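Local coordinates for protein uncharacterized HTH-type transcriptional regulator YydK (PDB 3BWG) that probably binds DNA and regulates transcription, as a GntR-type regulator that joins a helix-turn-helix domain to a UTRA domain, at residues B[135-139]-B[188-193]. Numbering follows the deposited sequence.
Sequences QTLCY and EEAEYL
Tyr139 and Tyr192 form an offset stack that carries the packed part of this contact. Their ring centroids lie 4.4 Å apart, with the planes inclined by 19°. Tyr192 CD2 sits over one face of the Tyr139 ring, shifted toward the rim, 3.4 Å from Tyr139 CE1. With CG anti to the backbone N (chi1 164°), the Tyr139 ring extends over Tyr192. Leu193 packs beside the stack. Its CD2 lies 3.6 Å from Cys138 C and 4.2 Å from Tyr139 CB, so one methyl rests on the strand backbone. Glu189 CG touches Tyr139 CD2 with its aliphatic part, while the carboxylate turns to a salt bridge with Lys201. At the helix's last turn, Thr136 OG1 donates a 2.7 Å hydrogen bond to Leu193 O. The C=O...donor angle is 125°, and the donor is somewhat tilted from the carbonyl plane. Asn224 ND2 also bonds Thr136 OG1, so two bonds grip the hydroxyl between strand and helix. The outer side is looser. There the exposed Glu188 only brings OE1 within 3.6 Å of Tyr139 OH. Between Thr136 and Tyr139, Leu137 and Cys138 both face Arg130 in a classic beta bulge. Their CB atoms point away from the helix, whereas those of Thr136 and Tyr139, three residues apart, both point toward it. The whole joins helix 187-193 to the face of the antiparallel sheet, a helix-on-sheet packing within the UTRA domain.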
loop_
_atom_site.group_PDB
_atom_site.type_symbol
_atom_site.label_atom_id
_atom_site.label_comp_id
_atom_site.label_asym_id
_atom_site.label_seq_id
_atom_site.Cartn_x
_atom_site.Cartn_y
_atom_site.Cartn_z
ATOM N N GLN B 135 -15.621 -18.574 7.598
ATOM C CA GLN B 135 -16.400 -17.649 6.797
ATOM C C GLN B 135 -15.626 -17.375 5.496
ATOM O O GLN B 135 -14.382 -17.489 5.457
ATOM C CB GLN B 135 -16.672 -16.387 7.610
ATOM C CG GLN B 135 -17.386 -16.649 8.965
ATOM C CD GLN B 135 -18.863 -17.017 8.803
ATOM O OE1 GLN B 135 -19.511 -16.635 7.824
ATOM N NE2 GLN B 135 -19.405 -17.760 9.766
ATOM N N THR B 136 -16.349 -17.078 4.420
ATOM C CA THR B 136 -15.706 -16.756 3.138
ATOM C C THR B 136 -14.918 -15.444 3.197
ATOM O O THR B 136 -15.407 -14.419 3.712
ATOM C CB THR B 136 -16.709 -16.683 1.985
ATOM O OG1 THR B 136 -17.688 -15.693 2.300
ATOM C CG2 THR B 136 -17.384 -18.012 1.797
ATOM N N LEU B 137 -13.696 -15.500 2.647
ATOM C CA LEU B 137 -12.815 -14.344 2.510
ATOM C C LEU B 137 -12.866 -13.760 1.078
ATOM O O LEU B 137 -12.988 -12.535 0.868
ATOM C CB LEU B 137 -11.373 -14.744 2.879
ATOM C CG LEU B 137 -10.319 -13.642 2.638
ATOM C CD1 LEU B 137 -10.600 -12.385 3.473
ATOM C CD2 LEU B 137 -8.890 -14.089 2.853
ATOM N N CYS B 138 -12.745 -14.643 0.095
ATOM C CA CYS B 138 -12.629 -14.229 -1.280
ATOM C C CYS B 138 -12.879 -15.369 -2.241
ATOM O O CYS B 138 -12.929 -16.529 -1.849
ATOM C CB CYS B 138 -11.248 -13.608 -1.563
ATOM S SG CYS B 138 -9.842 -14.758 -1.399
ATOM N N TYR B 139 -13.039 -14.981 -3.497
ATOM C CA TYR B 139 -13.190 -15.844 -4.610
ATOM C C TYR B 139 -12.073 -15.349 -5.537
ATOM O O TYR B 139 -11.980 -14.146 -5.817
ATOM C CB TYR B 139 -14.597 -15.631 -5.234
ATOM C CG TYR B 139 -14.730 -16.196 -6.636
ATOM C CD1 TYR B 139 -14.497 -17.557 -6.880
ATOM C CD2 TYR B 139 -15.062 -15.386 -7.712
ATOM C CE1 TYR B 139 -14.560 -18.088 -8.159
ATOM C CE2 TYR B 139 -15.157 -15.911 -9.012
ATOM C CZ TYR B 139 -14.908 -17.277 -9.222
ATOM O OH TYR B 139 -14.992 -17.843 -10.490
ATOM N N GLU B 188 -22.563 -15.273 -9.715
ATOM C CA GLU B 188 -21.554 -16.279 -9.483
ATOM C C GLU B 188 -20.663 -15.918 -8.275
ATOM O O GLU B 188 -20.431 -16.760 -7.401
ATOM C CB GLU B 188 -20.723 -16.493 -10.740
ATOM C CG GLU B 188 -19.919 -17.779 -10.697
ATOM C CD GLU B 188 -18.762 -17.785 -11.674
ATOM O OE1 GLU B 188 -18.128 -18.869 -11.835
ATOM O OE2 GLU B 188 -18.490 -16.710 -12.274
ATOM N N GLU B 189 -20.163 -14.677 -8.221
ATOM C CA GLU B 189 -19.415 -14.249 -7.037
ATOM C C GLU B 189 -20.251 -14.324 -5.748
ATOM O O GLU B 189 -19.768 -14.839 -4.732
ATOM C CB GLU B 189 -18.874 -12.844 -7.233
ATOM C CG GLU B 189 -17.946 -12.753 -8.420
ATOM C CD GLU B 189 -17.600 -11.338 -8.795
ATOM O OE1 GLU B 189 -16.603 -11.168 -9.545
ATOM O OE2 GLU B 189 -18.289 -10.404 -8.328
ATOM N N ALA B 190 -21.490 -13.815 -5.793
ATOM C CA ALA B 190 -22.363 -13.824 -4.624
ATOM C C ALA B 190 -22.594 -15.245 -4.089
ATOM O O ALA B 190 -22.583 -15.477 -2.874
ATOM C CB ALA B 190 -23.707 -13.160 -4.936
ATOM N N GLU B 191 -22.781 -16.191 -4.999
ATOM C CA GLU B 191 -22.990 -17.575 -4.608
ATOM C C GLU B 191 -21.729 -18.217 -3.959
ATOM O O GLU B 191 -21.818 -18.857 -2.894
ATOM C CB GLU B 191 -23.533 -18.374 -5.795
ATOM C CG GLU B 191 -23.286 -19.873 -5.712
ATOM C CD GLU B 191 -24.267 -20.687 -6.520
ATOM O OE1 GLU B 191 -25.184 -20.103 -7.161
ATOM O OE2 GLU B 191 -24.123 -21.937 -6.497
ATOM N N TYR B 192 -20.563 -18.039 -4.580
ATOM C CA TYR B 192 -19.298 -18.492 -3.950
ATOM C C TYR B 192 -19.076 -17.857 -2.569
ATOM O O TYR B 192 -18.663 -18.542 -1.619
ATOM C CB TYR B 192 -18.093 -18.187 -4.839
ATOM C CG TYR B 192 -17.977 -19.057 -6.061
ATOM C CD1 TYR B 192 -17.977 -20.455 -5.956
ATOM C CD2 TYR B 192 -17.833 -18.485 -7.328
ATOM C CE1 TYR B 192 -17.878 -21.264 -7.090
ATOM C CE2 TYR B 192 -17.729 -19.289 -8.465
ATOM C CZ TYR B 192 -17.739 -20.670 -8.338
ATOM O OH TYR B 192 -17.616 -21.436 -9.476
ATOM N N LEU B 193 -19.387 -16.562 -2.441
ATOM C CA LEU B 193 -19.195 -15.850 -1.161
ATOM C C LEU B 193 -20.298 -16.053 -0.155
ATOM O O LEU B 193 -20.119 -15.731 1.021
ATOM C CB LEU B 193 -18.869 -14.358 -1.364
ATOM C CG LEU B 193 -17.570 -14.121 -2.158
ATOM C CD1 LEU B 193 -17.318 -12.617 -2.363
ATOM C CD2 LEU B 193 -16.320 -14.781 -1.548
#